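Local coordinates for DUF5751 domain-containing protein (Sulfolobus tokodaii, PDB 2RBG) that is of unknown function, a small archaeal protein that folds as a five-stranded parallel sheet packed between helices, at residues L7-V12 with D76-N81; K35-V40 with E83-D88. One frame throughout, in Å; residues are numbered along the deposited sequence.

Interaction 1 of 2, residues L7-V12 with D76-N81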
ATOM      1  N   LEU A   7      13.636   8.020   8.170  1.00  7.97           N
ATOM      2  CA  LEU A   7      12.789   8.431   9.284  1.00  7.84           C
ATOM      3  C   LEU A   7      11.602   7.475   9.248  1.00  6.49           C
ATOM      4  O   LEU A   7      10.849   7.455   8.275  1.00  7.93           O
ATOM      5  CB  LEU A   7      12.274   9.860   9.103  1.00  7.80           C
ATOM      6  CG  LEU A   7      11.235  10.292  10.148  1.00  8.47           C
ATOM      7  CD1 LEU A   7      11.871  10.316  11.534  1.00  8.00           C
ATOM      8  CD2 LEU A   7      10.683  11.666   9.790  1.00 10.59           C
ATOM      9  N   THR A   8      11.450   6.671  10.295  1.00  5.70           N
ATOM     10  CA  THR A   8      10.346   5.721  10.368  1.00  6.42           C
ATOM     11  C   THR A   8       9.363   6.153  11.444  1.00  6.87           C
ATOM     12  O   THR A   8       9.742   6.357  12.599  1.00  7.76           O
ATOM     13  CB  THR A   8      10.854   4.294  10.683  1.00  6.58           C
ATOM     14  OG1 THR A   8      11.621   3.806   9.572  1.00  7.53           O
ATOM     15  CG2 THR A   8       9.685   3.347  10.927  1.00  7.99           C
ATOM     16  N   LEU A   9       8.104   6.314  11.049  1.00  7.67           N
ATOM     17  CA  LEU A   9       7.056   6.717  11.972  1.00  8.24           C
ATOM     18  C   LEU A   9       6.030   5.598  12.047  1.00  8.48           C
ATOM     19  O   LEU A   9       5.597   5.076  11.018  1.00  7.88           O
ATOM     20  CB  LEU A   9       6.371   7.995  11.480  1.00  9.90           C
ATOM     21  CG  LEU A   9       7.284   9.165  11.109  1.00 11.56           C
ATOM     22  CD1 LEU A   9       6.431  10.350  10.668  1.00 10.95           C
ATOM     23  CD2 LEU A   9       8.153   9.541  12.298  1.00 10.46           C
ATOM     24  N   ILE A  10       5.643   5.228  13.262  1.00  7.53           N
ATOM     25  CA  ILE A  10       4.655   4.175  13.435  1.00  7.34           C
ATOM     26  C   ILE A  10       3.743   4.409  14.624  1.00  8.82           C
ATOM     27  O   ILE A  10       4.179   4.825  15.696  1.00 10.17           O
ATOM     28  CB  ILE A  10       5.323   2.782  13.593  1.00  8.96           C
ATOM     29  CG1 ILE A  10       4.252   1.719  13.869  1.00  7.62           C
ATOM     30  CG2 ILE A  10       6.350   2.817  14.728  1.00  9.63           C
ATOM     31  CD1 ILE A  10       4.764   0.278  13.775  1.00 11.33           C
ATOM     32  N   SER A  11       2.458   4.155  14.408  1.00  8.33           N
ATOM     33  CA  SER A  11       1.463   4.276  15.457  1.00 10.47           C
ATOM     34  C   SER A  11       0.461   3.148  15.243  1.00  9.11           C
ATOM     35  O   SER A  11      -0.352   3.194  14.322  1.00 11.58           O
ATOM     36  CB  SER A  11       0.754   5.627  15.394  1.00 13.19           C
ATOM     37  OG  SER A  11      -0.136   5.763  16.489  1.00 19.72           O
ATOM     38  N   VAL A  12       0.551   2.127  16.086  1.00 11.21           N
ATOM     39  CA  VAL A  12      -0.340   0.976  16.008  1.00 11.41           C
ATOM     40  C   VAL A  12      -0.673   0.490  17.409  1.00 15.63           C
ATOM     41  O   VAL A  12      -0.024   0.882  18.379  1.00 16.75           O
ATOM     42  CB  VAL A  12       0.311  -0.210  15.247  1.00 11.30           C
ATOM     43  CG1 VAL A  12       0.570   0.173  13.800  1.00  8.11           C
ATOM     44  CG2 VAL A  12       1.608  -0.627  15.935  1.00 12.03           C
ATOM     45  N   ASP A  76       4.715  17.115  19.898  1.00  9.91           N
ATOM     46  CA  ASP A  76       5.414  18.381  19.709  1.00 12.34           C
ATOM     47  C   ASP A  76       6.919  18.263  19.961  1.00  9.21           C
ATOM     48  O   ASP A  76       7.710  18.943  19.309  1.00  9.36           O
ATOM     49  CB  ASP A  76       4.790  19.489  20.577  1.00 14.04           C
ATOM     50  CG  ASP A  76       4.809  19.179  22.067  1.00 17.54           C
ATOM     51  OD1 ASP A  76       5.134  18.043  22.469  1.00 13.26           O
ATOM     52  OD2 ASP A  76       4.474  20.098  22.845  1.00 15.98           O
ATOM     53  N   ILE A  77       7.317  17.394  20.888  1.00  7.60           N
ATOM     54  CA  ILE A  77       8.738  17.203  21.174  1.00  8.71           C
ATOM     55  C   ILE A  77       9.365  16.482  19.978  1.00  9.62           C
ATOM     56  O   ILE A  77      10.469  16.813  19.542  1.00  8.90           O
ATOM     57  CB  ILE A  77       8.953  16.353  22.447  1.00 10.93           C
ATOM     58  CG1 ILE A  77       8.300  17.039  23.653  1.00 10.71           C
ATOM     59  CG2 ILE A  77      10.446  16.171  22.702  1.00 10.85           C
ATOM     60  CD1 ILE A  77       8.286  16.187  24.908  1.00 12.30           C
ATOM     61  N   PHE A  78       8.650  15.493  19.454  1.00  7.81           N
ATOM     62  CA  PHE A  78       9.125  14.754  18.293  1.00  8.65           C
ATOM     63  C   PHE A  78       9.396  15.705  17.128  1.00 11.53           C
ATOM     64  O   PHE A  78      10.462  15.668  16.513  1.00 11.69           O
ATOM     65  CB  PHE A  78       8.089  13.714  17.864  1.00  8.63           C
ATOM     66  CG  PHE A  78       8.200  13.323  16.419  1.00 10.37           C
ATOM     67  CD1 PHE A  78       9.280  12.574  15.967  1.00 13.42           C
ATOM     68  CD2 PHE A  78       7.250  13.758  15.500  1.00 11.53           C
ATOM     69  CE1 PHE A  78       9.417  12.268  14.614  1.00 15.39           C
ATOM     70  CE2 PHE A  78       7.379  13.459  14.144  1.00 11.81           C
ATOM     71  CZ  PHE A  78       8.464  12.712  13.703  1.00 14.87           C
ATOM     72  N   LEU A  79       8.421  16.554  16.825  1.00 10.16           N
ATOM     73  CA  LEU A  79       8.559  17.497  15.725  1.00  9.69           C
ATOM     74  C   LEU A  79       9.692  18.493  15.944  1.00 10.98           C
ATOM     75  O   LEU A  79      10.388  18.858  14.998  1.00 10.05           O
ATOM     76  CB  LEU A  79       7.235  18.226  15.494  1.00 11.59           C
ATOM     77  CG  LEU A  79       6.143  17.337  14.889  1.00  9.25           C
ATOM     78  CD1 LEU A  79       4.785  18.012  14.999  1.00 13.42           C
ATOM     79  CD2 LEU A  79       6.487  17.046  13.436  1.00 12.07           C
ATOM     80  N   LYS A  80       9.886  18.929  17.187  1.00 10.41           N
ATOM     81  CA  LYS A  80      10.962  19.873  17.478  1.00 10.15           C
ATOM     82  C   LYS A  80      12.313  19.190  17.289  1.00 10.76           C
ATOM     83  O   LYS A  80      13.209  19.732  16.642  1.00 10.37           O
ATOM     84  CB  LYS A  80      10.846  20.408  18.908  1.00 12.27           C
ATOM     85  CG  LYS A  80      11.935  21.415  19.279  1.00 16.44           C
ATOM     86  CD  LYS A  80      11.916  22.621  18.352  1.00 20.17           C
ATOM     87  CE  LYS A  80      13.060  23.580  18.658  1.00 24.66           C
ATOM     88  NZ  LYS A  80      13.022  24.787  17.776  1.00 25.43           N
ATOM     89  N   ASN A  81      12.457  17.995  17.854  1.00  8.82           N
ATOM     90  CA  ASN A  81      13.700  17.243  17.738  1.00  9.52           C
ATOM     91  C   ASN A  81      14.018  16.916  16.283  1.00  9.21           C
ATOM     92  O   ASN A  81      15.183  16.796  15.907  1.00  8.16           O
ATOM     93  CB  ASN A  81      13.611  15.943  18.541  1.00  6.26           C
ATOM     94  CG  ASN A  81      13.647  16.176  20.043  1.00  9.62           C
ATOM     95  OD1 ASN A  81      13.679  17.316  20.509  1.00  9.19           O
ATOM     96  ND2 ASN A  81      13.643  15.089  20.808  1.00  6.70           N
TER

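Interaction 2 of 2, residues K35-V40 with E83-D88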
ATOM      1  N   LYS A  35      20.624   2.516   8.075  1.00 16.37           N
ATOM      2  CA  LYS A  35      20.235   3.188   9.310  1.00 13.55           C
ATOM      3  C   LYS A  35      18.810   3.732   9.251  1.00 10.82           C
ATOM      4  O   LYS A  35      18.316   4.111   8.191  1.00 12.00           O
ATOM      5  CB  LYS A  35      21.162   4.371   9.589  1.00 14.65           C
ATOM      6  CG  LYS A  35      22.629   4.036   9.767  1.00 23.77           C
ATOM      7  CD  LYS A  35      23.445   5.321   9.873  1.00 29.96           C
ATOM      8  CE  LYS A  35      24.907   5.040  10.192  1.00 34.03           C
ATOM      9  NZ  LYS A  35      25.075   4.431  11.542  1.00 39.83           N
ATOM     10  N   THR A  36      18.160   3.779  10.405  1.00 11.15           N
ATOM     11  CA  THR A  36      16.816   4.324  10.488  1.00  9.64           C
ATOM     12  C   THR A  36      16.575   4.806  11.906  1.00  8.90           C
ATOM     13  O   THR A  36      17.071   4.214  12.868  1.00 11.37           O
ATOM     14  CB  THR A  36      15.726   3.278  10.120  1.00  9.30           C
ATOM     15  OG1 THR A  36      14.433   3.898  10.175  1.00 11.46           O
ATOM     16  CG2 THR A  36      15.751   2.099  11.088  1.00 10.57           C
ATOM     17  N   THR A  37      15.853   5.911  12.030  1.00  8.09           N
ATOM     18  CA  THR A  37      15.518   6.442  13.343  1.00  8.90           C
ATOM     19  C   THR A  37      14.017   6.204  13.440  1.00  9.34           C
ATOM     20  O   THR A  37      13.223   6.812  12.716  1.00 10.35           O
ATOM     21  CB  THR A  37      15.884   7.945  13.462  1.00 16.76           C
ATOM     22  OG1 THR A  37      15.457   8.436  14.738  1.00 18.76           O
ATOM     23  CG2 THR A  37      15.246   8.760  12.351  1.00 17.18           C
ATOM     24  N   ILE A  38      13.652   5.273  14.313  1.00  8.42           N
ATOM     25  CA  ILE A  38      12.266   4.861  14.501  1.00  9.46           C
ATOM     26  C   ILE A  38      11.552   5.613  15.615  1.00 10.38           C
ATOM     27  O   ILE A  38      12.020   5.651  16.754  1.00 11.66           O
ATOM     28  CB  ILE A  38      12.208   3.353  14.797  1.00  9.91           C
ATOM     29  CG1 ILE A  38      12.980   2.594  13.716  1.00 12.94           C
ATOM     30  CG2 ILE A  38      10.763   2.878  14.859  1.00  9.08           C
ATOM     31  CD1 ILE A  38      13.149   1.118  14.000  1.00 11.43           C
ATOM     32  N   ASN A  39      10.407   6.193  15.275  1.00  6.80           N
ATOM     33  CA  ASN A  39       9.608   6.954  16.228  1.00  8.56           C
ATOM     34  C   ASN A  39       8.256   6.288  16.390  1.00  8.17           C
ATOM     35  O   ASN A  39       7.461   6.225  15.451  1.00 12.28           O
ATOM     36  CB  ASN A  39       9.450   8.387  15.727  1.00  6.67           C
ATOM     37  CG  ASN A  39      10.760   9.139  15.744  1.00 11.85           C
ATOM     38  OD1 ASN A  39      11.142   9.726  16.757  1.00 10.25           O
ATOM     39  ND2 ASN A  39      11.473   9.104  14.628  1.00 11.82           N
ATOM     40  N   VAL A  40       8.006   5.797  17.597  1.00  9.81           N
ATOM     41  CA  VAL A  40       6.781   5.087  17.912  1.00 10.60           C
ATOM     42  C   VAL A  40       5.870   5.912  18.807  1.00 11.33           C
ATOM     43  O   VAL A  40       6.268   6.337  19.889  1.00 13.32           O
ATOM     44  CB  VAL A  40       7.101   3.762  18.628  1.00 10.53           C
ATOM     45  CG1 VAL A  40       5.845   2.913  18.752  1.00  9.46           C
ATOM     46  CG2 VAL A  40       8.198   3.021  17.879  1.00 10.11           C
ATOM     47  N   GLU A  83      13.946  18.740  13.862  1.00  9.50           N
ATOM     48  CA  GLU A  83      14.717  19.829  13.266  1.00 11.88           C
ATOM     49  C   GLU A  83      16.216  19.541  13.269  1.00 12.86           C
ATOM     50  O   GLU A  83      16.948  20.047  12.418  1.00 13.04           O
ATOM     51  CB  GLU A  83      14.460  21.140  14.012  1.00 12.61           C
ATOM     52  CG  GLU A  83      13.017  21.604  13.967  1.00 14.42           C
ATOM     53  CD  GLU A  83      12.821  22.962  14.611  1.00 18.48           C
ATOM     54  OE1 GLU A  83      13.781  23.477  15.218  1.00 18.66           O
ATOM     55  OE2 GLU A  83      11.704  23.510  14.517  1.00 22.59           O
ATOM     56  N   LYS A  84      16.670  18.730  14.221  1.00 11.63           N
ATOM     57  CA  LYS A  84      18.091  18.397  14.334  1.00 14.14           C
ATOM     58  C   LYS A  84      18.458  17.012  13.799  1.00 16.24           C
ATOM     59  O   LYS A  84      19.630  16.639  13.790  1.00 17.54           O
ATOM     60  CB  LYS A  84      18.534  18.473  15.799  1.00 13.67           C
ATOM     61  CG  LYS A  84      18.439  19.847  16.435  1.00 18.74           C
ATOM     62  CD  LYS A  84      18.842  19.777  17.905  1.00 19.43           C
ATOM     63  CE  LYS A  84      18.796  21.144  18.564  1.00 25.40           C
ATOM     64  NZ  LYS A  84      19.760  22.093  17.944  1.00 30.14           N
ATOM     65  N   SER A  85      17.460  16.254  13.361  1.00 12.83           N
ATOM     66  CA  SER A  85      17.692  14.905  12.861  1.00 16.34           C
ATOM     67  C   SER A  85      17.990  14.876  11.369  1.00 17.60           C
ATOM     68  O   SER A  85      17.230  15.411  10.564  1.00 14.60           O
ATOM     69  CB  SER A  85      16.472  14.025  13.160  1.00 18.24           C
ATOM     70  OG  SER A  85      16.701  12.680  12.778  1.00 25.32           O
ATOM     71  N   GLU A  86      19.100  14.244  11.009  1.00 16.65           N
ATOM     72  CA  GLU A  86      19.492  14.137   9.614  1.00 20.54           C
ATOM     73  C   GLU A  86      18.880  12.886   8.999  1.00 19.99           C
ATOM     74  O   GLU A  86      19.439  11.795   9.099  1.00 23.78           O
ATOM     75  CB  GLU A  86      21.018  14.091   9.493  1.00 25.96           C
ATOM     76  CG  GLU A  86      21.531  13.711   8.106  1.00 39.12           C
ATOM     77  CD  GLU A  86      20.868  14.499   6.992  1.00 45.75           C
ATOM     78  OE1 GLU A  86      20.839  15.746   7.077  1.00 50.19           O
ATOM     79  OE2 GLU A  86      20.384  13.868   6.025  1.00 50.06           O
ATOM     80  N   VAL A  87      17.716  13.056   8.379  1.00 20.16           N
ATOM     81  CA  VAL A  87      17.008  11.958   7.728  1.00 18.68           C
ATOM     82  C   VAL A  87      16.790  12.314   6.259  1.00 18.77           C
ATOM     83  O   VAL A  87      16.685  13.492   5.915  1.00 17.50           O
ATOM     84  CB  VAL A  87      15.646  11.704   8.396  1.00 18.06           C
ATOM     85  CG1 VAL A  87      15.852  11.185   9.810  1.00 20.67           C
ATOM     86  CG2 VAL A  87      14.835  12.988   8.420  1.00 18.82           C
ATOM     87  N   ASP A  88      16.725  11.304   5.394  1.00 16.11           N
ATOM     88  CA  ASP A  88      16.539  11.545   3.963  1.00 16.31           C
ATOM     89  C   ASP A  88      15.432  10.735   3.294  1.00 20.76           C
ATOM     90  O   ASP A  88      15.102  10.972   2.130  1.00 25.38           O
ATOM     91  CB  ASP A  88      17.847  11.298   3.213  1.00 19.28           C
ATOM     92  CG  ASP A  88      18.525  10.010   3.632  1.00 18.16           C
ATOM     93  OD1 ASP A  88      17.822   9.075   4.075  1.00 19.26           O
ATOM     94  OD2 ASP A  88      19.763   9.931   3.505  1.00 20.16           O
TER

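Interaction 1 of 2, residues L7-V12 with D76-N81
Phe78 of helix 75-82 sets its ring against Leu9 and Leu7 of strand 6-11, and these three buried side chains make up the whole contact. The tightest point is Leu9 CD2 to Phe78 CZ, 3.5 Å, with the same methyl 3.8 Å from Phe78 CE1. Leu9 CD2 thus meets the outer end of the ring on an oblique approach, the two side chains crossing at about a right angle. Leu7 comes in differently: its CD1 lies at the ring edge, near the ring plane, 4.4 Å from Phe78 CE1. With CG anti to the backbone N (chi1 156°), Phe78 carries its ring out from the helix to the strand. Strand 6-11 is the central one of five parallel strands, and helix 75-82 lies in the crossover from strand 64-70, outermost in this chain's sheet, back to strand 89-94, so the contact joins that crossover to the central strand of a parallel alpha/beta sheet with strand order 3-2-1-4-5, as in flavodoxin-like folds. Leu7 and Leu9 stand on the same side of their strand, two residues apart, and both meet the one ring. Phe41, edge-to-face, Trp70, its plane at about 55°, and Ile105 of helix 99-107 also pack on the ring.

Interaction 2 of 2, residues K35-V40 with E83-D88
Thr37 of strand 35-41 meets Val87 and Ser85 of the loop that follows helix 75-82, and it does so with its methyl group. This is the N-terminal end of strand 35-41 in a parallel alpha/beta sheet: the loop closes the crossover and delivers the chain into strand 89-94, passing over strand 35-41 near its start. The close part is a single pair of methyls, Thr37 CG2 to Val87 CG1 at 3.6 Å, carried on side chains that cross at about a right angle. Thr37 places OG1 anti to its own backbone N (chi1 176°), which puts CG2 between the N and the carbonyl carbon and turns this methyl to the loop. To its flanks Thr37 touches Leu7 of strand 6-11 and Phe68 of strand 64-70, while its backbone is hydrogen-bonded to those of Ile6 and Thr8.

The looser side is at Ser85. No hydrogen bond joins the two segments, and the backbones stay well apart, the nearest CA atoms being those of Thr37 and Val87 at 8.0 Å. Ser85 and Val87 are only partly covered by the fold. The loop is tied down further along by Asp88, whose carboxylate accepts hydrogen bonds from the backbone N of Lys4 and of Asn5. On the open side, Ser85 OG comes no nearer than 4.2 Å to Thr37 CG2.

How the interactions relate
Interactions 1 and 2 share one crossover: helix 75-82 supplies residues 76-81 to the first, and the loop just after it supplies 83-88 to the second. Their centres are 9 Å apart, and their strands, 6-11 and 35-41, are neighbours in the sheet, joined by a probable hydrogen bond from Asn39 N to Thr8 O at 2.8 Å. Asn39 also bridges the two sites through its side chain, with ND2 packed 3.3 Å from Leu7 CD1 and OD1 3.5 Å from Phe78 CD1; that OD1 is hydrogen-bonded to Trp70 NE1. Leu7 touches Val87 and Thr37 as well, making the packing continuous from the buried ring to the partly exposed loop.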